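Local coordinates for caprin-1 (Homo sapiens, PDB 4WBE), which binds mRNAs and regulates their transport, translation and stability, and is essential for the formation of cytoplasmic stress granules, at residues L19-V24 with I81-L86; D56-L61 with T97-L102. All coordinates share one frame; numbering follows the deposited sequence.

Contact 1 of 2, residues L19-V24 with I81-L86; sequences LELQYV and IHLWDL
L21 meets L83 and L86 through methyl groups alone, without any flat group between them. The W84 indole turns elsewhere on helix 77-88: D85 OD1 lies in its plane at the benzo edge, 3.3 Å from W84 CE3, and Q12 of the second subunit packs on the same side chain. The segments belong to the mainly helical Caprin-1 dimerization domain, in which helix 2-27 and helix 77-88 approach with the L21 and L83 CA atoms 9.4 Å apart. Such a spacing leaves room for a layer of leucines, and all three are buried. L21 holds CG anti to its own N (chi1 174°), which carries the isobutyl group across to the other helix. L83 and L86, three positions apart and so on one face of their helix, reach back to it, each at a slant to the L21 side chain. Beside this layer the Q22 amide faces the dimer interface, where its OE1 is hydrogen-bonded to NE2 of Q22 of the second subunit. The apolar grip comes down to one methyl: L21 CD2 lies 3.8 Å from L83 CD2 and 4.1 Å from L86 CD2, and those two partners are 6.0 Å from each other.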
loop_
_atom_site.group_PDB
_atom_site.type_symbol
_atom_site.label_atom_id
_atom_site.label_comp_id
_atom_site.label_asym_id
_atom_site.label_seq_id
_atom_site.Cartn_x
_atom_site.Cartn_y
_atom_site.Cartn_z
ATOM N N LEU A 19 5.148 0.135 0.922
ATOM C CA LEU A 19 5.088 1.135 -0.147
ATOM C C LEU A 19 6.199 0.932 -1.183
ATOM O O LEU A 19 5.961 1.003 -2.389
ATOM C CB LEU A 19 5.197 2.542 0.452
ATOM C CG LEU A 19 3.952 3.395 0.752
ATOM C CD1 LEU A 19 2.616 2.687 0.527
ATOM C CD2 LEU A 19 4.032 4.030 2.142
ATOM N N GLU A 20 7.413 0.696 -0.700
ATOM C CA GLU A 20 8.555 0.369 -1.557
ATOM C C GLU A 20 8.271 -0.858 -2.414
ATOM O O GLU A 20 8.509 -0.861 -3.625
ATOM C CB GLU A 20 9.794 0.123 -0.691
ATOM C CG GLU A 20 10.323 1.359 0.016
ATOM C CD GLU A 20 11.188 1.014 1.219
ATOM O OE1 GLU A 20 11.403 -0.187 1.492
ATOM O OE2 GLU A 20 11.686 1.944 1.874
ATOM N N LEU A 21 7.769 -1.904 -1.768
ATOM C CA LEU A 21 7.436 -3.140 -2.461
ATOM C C LEU A 21 6.390 -2.924 -3.556
ATOM O O LEU A 21 6.520 -3.454 -4.660
ATOM C CB LEU A 21 6.926 -4.174 -1.459
ATOM C CG LEU A 21 6.416 -5.459 -2.112
ATOM C CD1 LEU A 21 7.553 -6.175 -2.827
ATOM C CD2 LEU A 21 5.793 -6.359 -1.056
ATOM N N GLN A 22 5.356 -2.151 -3.245
ATOM C CA GLN A 22 4.306 -1.860 -4.214
ATOM C C GLN A 22 4.875 -1.117 -5.411
ATOM O O GLN A 22 4.516 -1.393 -6.558
ATOM C CB GLN A 22 3.192 -1.041 -3.558
ATOM C CG GLN A 22 2.368 -1.845 -2.559
ATOM C CD GLN A 22 1.354 -1.003 -1.829
ATOM O OE1 GLN A 22 1.610 0.157 -1.509
ATOM N NE2 GLN A 22 0.173 -1.567 -1.597
ATOM N N TYR A 23 5.749 -0.159 -5.137
ATOM C CA TYR A 23 6.422 0.563 -6.204
ATOM C C TYR A 23 7.196 -0.396 -7.108
ATOM O O TYR A 23 7.057 -0.362 -8.337
ATOM C CB TYR A 23 7.352 1.640 -5.633
ATOM C CG TYR A 23 8.129 2.356 -6.710
ATOM C CD1 TYR A 23 7.560 3.404 -7.419
ATOM C CD2 TYR A 23 9.430 1.986 -7.019
ATOM C CE1 TYR A 23 8.264 4.059 -8.417
ATOM C CE2 TYR A 23 10.141 2.634 -8.006
ATOM C CZ TYR A 23 9.554 3.667 -8.700
ATOM O OH TYR A 23 10.269 4.311 -9.686
ATOM N N VAL A 24 8.024 -1.238 -6.494
ATOM C CA VAL A 24 8.819 -2.212 -7.240
ATOM C C VAL A 24 7.943 -3.182 -8.037
ATOM O O VAL A 24 8.190 -3.408 -9.221
ATOM C CB VAL A 24 9.786 -2.988 -6.314
ATOM C CG1 VAL A 24 10.430 -4.149 -7.053
ATOM C CG2 VAL A 24 10.844 -2.041 -5.750
ATOM N N ILE A 81 -2.656 -10.309 4.710
ATOM C CA ILE A 81 -1.941 -11.423 5.323
ATOM C C ILE A 81 -0.712 -11.846 4.503
ATOM O O ILE A 81 0.348 -12.113 5.065
ATOM C CB ILE A 81 -2.896 -12.614 5.573
ATOM C CG1 ILE A 81 -4.011 -12.195 6.539
ATOM C CG2 ILE A 81 -2.144 -13.817 6.125
ATOM C CD1 ILE A 81 -5.152 -13.193 6.641
ATOM N N HIS A 82 -0.861 -11.906 3.181
ATOM C CA HIS A 82 0.259 -12.180 2.285
ATOM C C HIS A 82 1.391 -11.167 2.481
ATOM O O HIS A 82 2.560 -11.538 2.564
ATOM C CB HIS A 82 -0.201 -12.126 0.831
ATOM C CG HIS A 82 -1.063 -13.278 0.425
ATOM N ND1 HIS A 82 -0.717 -14.591 0.668
ATOM C CD2 HIS A 82 -2.261 -13.316 -0.207
ATOM C CE1 HIS A 82 -1.664 -15.384 0.204
ATOM N NE2 HIS A 82 -2.609 -14.639 -0.334
ATOM N N LEU A 83 1.033 -9.888 2.545
ATOM C CA LEU A 83 2.012 -8.832 2.753
ATOM C C LEU A 83 2.712 -8.982 4.096
ATOM O O LEU A 83 3.936 -8.866 4.186
ATOM C CB LEU A 83 1.331 -7.464 2.685
ATOM C CG LEU A 83 1.019 -6.956 1.280
ATOM C CD1 LEU A 83 0.229 -5.663 1.350
ATOM C CD2 LEU A 83 2.305 -6.763 0.494
ATOM N N TRP A 84 1.929 -9.225 5.140
ATOM C CA TRP A 84 2.482 -9.371 6.483
ATOM C C TRP A 84 3.428 -10.566 6.567
ATOM O O TRP A 84 4.517 -10.474 7.148
ATOM C CB TRP A 84 1.370 -9.501 7.530
ATOM C CG TRP A 84 1.894 -9.409 8.927
ATOM C CD1 TRP A 84 2.126 -8.264 9.644
ATOM C CD2 TRP A 84 2.272 -10.495 9.775
ATOM N NE1 TRP A 84 2.620 -8.577 10.886
ATOM C CE2 TRP A 84 2.721 -9.941 10.991
ATOM C CE3 TRP A 84 2.268 -11.884 9.629
ATOM C CZ2 TRP A 84 3.162 -10.728 12.053
ATOM C CZ3 TRP A 84 2.706 -12.662 10.681
ATOM C CH2 TRP A 84 3.148 -12.084 11.877
ATOM N N ASP A 85 2.994 -11.691 6.005
ATOM C CA ASP A 85 3.814 -12.895 5.977
ATOM C C ASP A 85 5.136 -12.679 5.231
ATOM O O ASP A 85 6.174 -13.205 5.636
ATOM C CB ASP A 85 3.048 -14.053 5.336
ATOM C CG ASP A 85 1.970 -14.622 6.246
ATOM O OD1 ASP A 85 2.012 -14.334 7.451
ATOM O OD2 ASP A 85 1.089 -15.361 5.751
ATOM N N LEU A 86 5.099 -11.927 4.133
ATOM C CA LEU A 86 6.333 -11.629 3.403
ATOM C C LEU A 86 7.305 -10.812 4.252
ATOM O O LEU A 86 8.495 -11.127 4.324
ATOM C CB LEU A 86 6.065 -10.923 2.072
ATOM C CG LEU A 86 7.392 -10.651 1.346
ATOM C CD1 LEU A 86 7.400 -11.206 -0.047
ATOM C CD2 LEU A 86 7.706 -9.163 1.329
#

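Contact 2 of 2, residues D56-L61 with T97-L102; sequences DEFYKL and TTYKVL
F58 of helix 49-62 faces the first turn of helix 99-111, where Y99 and L102 touch its ring. The segment 97-102 begins as a strand at T97, which packs on L54 of helix 49-62. T98 then ends the strand and caps the helix: its OG1 accepts from V101 N at 3.0 Å with an N-H...O angle of 158°, while T98 O accepts from L102 N in the first helical turn. Y99 follows, and its CE1 comes 3.9 Å from F58 CE1. Each of these atoms lies at the edge of the other ring and near its plane, although the two planes stand about 84° apart; the meeting is therefore edge against edge and not a T-shaped stack. The far end of Y99 is fixed from elsewhere, its hydroxyl being hydrogen-bonded to H82. One turn on, L102 has CG anti to its carbonyl carbon (chi1 -71°), which directs the branch at F58. L102 CD1 reaches F58 CD1 at 3.5 Å, a tight approach oblique to the ring, and lies 4.1 Å from F58 CG. With an alanine in place of F58, L102 CD1 and the Y99 edge would probably each lose one apolar neighbour, opening a gap between helices 49-62 and 99-111. V94, on the partner strand, packs on Y99 and L102 and also on L61. The arrangement is that of a short antiparallel beta hairpin, strands 93-94 and 97-98, running straight into an N-capped helix whose first turn packs on helix 49-62.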
loop_
_atom_site.group_PDB
_atom_site.type_symbol
_atom_site.label_atom_id
_atom_site.label_comp_id
_atom_site.label_asym_id
_atom_site.label_seq_id
_atom_site.Cartn_x
_atom_site.Cartn_y
_atom_site.Cartn_z
ATOM N N ASP A 56 5.718 -12.185 -9.984
ATOM C CA ASP A 56 4.487 -11.968 -10.735
ATOM C C ASP A 56 3.296 -12.633 -10.052
ATOM O O ASP A 56 2.231 -12.030 -9.915
ATOM C CB ASP A 56 4.614 -12.484 -12.170
ATOM C CG ASP A 56 5.576 -11.662 -13.015
ATOM O OD1 ASP A 56 5.741 -10.455 -12.738
ATOM O OD2 ASP A 56 6.126 -12.220 -13.991
ATOM N N GLU A 57 3.484 -13.880 -9.627
ATOM C CA GLU A 57 2.442 -14.601 -8.902
ATOM C C GLU A 57 2.093 -13.921 -7.585
ATOM O O GLU A 57 0.921 -13.811 -7.236
ATOM C CB GLU A 57 2.831 -16.065 -8.682
ATOM C CG GLU A 57 2.860 -16.869 -9.968
ATOM C CD GLU A 57 1.502 -16.852 -10.652
ATOM O OE1 GLU A 57 0.497 -17.152 -9.974
ATOM O OE2 GLU A 57 1.432 -16.532 -11.858
ATOM N N PHE A 58 3.113 -13.474 -6.856
ATOM C CA PHE A 58 2.886 -12.780 -5.595
ATOM C C PHE A 58 2.142 -11.472 -5.830
ATOM O O PHE A 58 1.272 -11.090 -5.034
ATOM C CB PHE A 58 4.202 -12.505 -4.867
ATOM C CG PHE A 58 4.017 -11.989 -3.463
ATOM C CD1 PHE A 58 3.649 -12.849 -2.437
ATOM C CD2 PHE A 58 4.199 -10.643 -3.175
ATOM C CE1 PHE A 58 3.474 -12.380 -1.140
ATOM C CE2 PHE A 58 4.027 -10.164 -1.879
ATOM C CZ PHE A 58 3.664 -11.031 -0.863
ATOM N N TYR A 59 2.492 -10.795 -6.924
ATOM C CA TYR A 59 1.848 -9.544 -7.303
ATOM C C TYR A 59 0.333 -9.697 -7.387
ATOM O O TYR A 59 -0.410 -8.846 -6.905
ATOM C CB TYR A 59 2.361 -9.096 -8.674
ATOM C CG TYR A 59 1.699 -7.837 -9.194
ATOM C CD1 TYR A 59 1.738 -6.650 -8.475
ATOM C CD2 TYR A 59 0.969 -7.864 -10.382
ATOM C CE1 TYR A 59 1.114 -5.501 -8.954
ATOM C CE2 TYR A 59 0.334 -6.731 -10.864
ATOM C CZ TYR A 59 0.408 -5.552 -10.145
ATOM O OH TYR A 59 -0.223 -4.427 -10.625
ATOM N N LYS A 60 -0.114 -10.794 -7.994
ATOM C CA LYS A 60 -1.537 -11.090 -8.124
ATOM C C LYS A 60 -2.215 -11.238 -6.758
ATOM O O LYS A 60 -3.369 -10.857 -6.582
ATOM C CB LYS A 60 -1.742 -12.353 -8.976
ATOM C CG LYS A 60 -1.115 -12.260 -10.357
ATOM C CD LYS A 60 -1.704 -13.285 -11.332
ATOM C CE LYS A 60 -1.379 -14.706 -10.917
ATOM N NZ LYS A 60 -1.583 -15.682 -12.022
ATOM N N LEU A 61 -1.488 -11.802 -5.798
ATOM C CA LEU A 61 -2.027 -12.049 -4.462
ATOM C C LEU A 61 -2.188 -10.788 -3.626
ATOM O O LEU A 61 -3.119 -10.680 -2.829
ATOM C CB LEU A 61 -1.133 -13.034 -3.716
ATOM C CG LEU A 61 -1.001 -14.403 -4.388
ATOM C CD1 LEU A 61 -0.129 -15.305 -3.542
ATOM C CD2 LEU A 61 -2.385 -15.023 -4.608
ATOM N N THR A 97 6.427 -21.779 -3.206
ATOM C CA THR A 97 7.646 -21.602 -2.425
ATOM C C THR A 97 7.275 -21.134 -1.016
ATOM O O THR A 97 6.222 -21.508 -0.495
ATOM C CB THR A 97 8.633 -20.620 -3.113
ATOM O OG1 THR A 97 9.772 -20.391 -2.272
ATOM C CG2 THR A 97 7.953 -19.297 -3.435
ATOM N N THR A 98 8.124 -20.318 -0.403
ATOM C CA THR A 98 7.826 -19.771 0.916
ATOM C C THR A 98 7.933 -18.253 0.915
ATOM O O THR A 98 8.568 -17.669 0.035
ATOM C CB THR A 98 8.796 -20.304 1.987
ATOM O OG1 THR A 98 10.124 -19.854 1.696
ATOM C CG2 THR A 98 8.771 -21.824 2.036
ATOM N N TYR A 99 7.325 -17.624 1.915
ATOM C CA TYR A 99 7.466 -16.189 2.108
ATOM C C TYR A 99 8.915 -15.851 2.430
ATOM O O TYR A 99 9.396 -14.763 2.100
ATOM C CB TYR A 99 6.558 -15.708 3.236
ATOM C CG TYR A 99 5.089 -15.791 2.919
ATOM C CD1 TYR A 99 4.466 -14.812 2.158
ATOM C CD2 TYR A 99 4.322 -16.842 3.390
ATOM C CE1 TYR A 99 3.113 -14.881 1.865
ATOM C CE2 TYR A 99 2.972 -16.923 3.105
ATOM C CZ TYR A 99 2.374 -15.940 2.347
ATOM O OH TYR A 99 1.031 -16.030 2.070
ATOM N N LYS A 100 9.601 -16.778 3.091
ATOM C CA LYS A 100 11.014 -16.589 3.409
ATOM C C LYS A 100 11.857 -16.427 2.149
ATOM O O LYS A 100 12.726 -15.555 2.079
ATOM C CB LYS A 100 11.544 -17.750 4.249
ATOM C CG LYS A 100 12.985 -17.562 4.683
ATOM C CD LYS A 100 13.478 -18.747 5.497
ATOM C CE LYS A 100 14.943 -18.587 5.876
ATOM N NZ LYS A 100 15.351 -19.565 6.923
ATOM N N VAL A 101 11.598 -17.264 1.152
ATOM C CA VAL A 101 12.305 -17.169 -0.126
ATOM C C VAL A 101 11.922 -15.901 -0.896
ATOM O O VAL A 101 12.773 -15.266 -1.522
ATOM C CB VAL A 101 12.062 -18.415 -1.004
ATOM C CG1 VAL A 101 12.587 -18.203 -2.420
ATOM C CG2 VAL A 101 12.689 -19.654 -0.367
ATOM N N LEU A 102 10.636 -15.559 -0.875
ATOM C CA LEU A 102 10.160 -14.349 -1.534
ATOM C C LEU A 102 10.767 -13.090 -0.916
ATOM O O LEU A 102 11.147 -12.159 -1.629
ATOM C CB LEU A 102 8.633 -14.272 -1.487
ATOM C CG LEU A 102 7.873 -15.271 -2.362
ATOM C CD1 LEU A 102 6.376 -15.055 -2.219
ATOM C CD2 LEU A 102 8.294 -15.128 -3.815
#

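The centres of contact 1 and contact 2 are about 10 Å apart, and they merge into one apolar core with F58 as a shared element. Its ring is touched by Y99 and L102 in contact 2; F58 CZ also lies 3.8 Å from L86 CD1, and F58 CE2 lies 4.3 Å from L21 CD2. L86 has a second tie, its CD1 being 3.6 Å from L102 CB. A probable hydrogen bond, H82 ND1 to Y99 OH at 2.7 Å, adds a polar link between helices 77-88 and 99-111. The segments alternate along the chain, and the side chains of helices 2-27, 49-62, 77-88 and 99-111 meet around F58 and L86. Contact 1 adjoins the second subunit, whereas no other chain of the assembly touches contact 2.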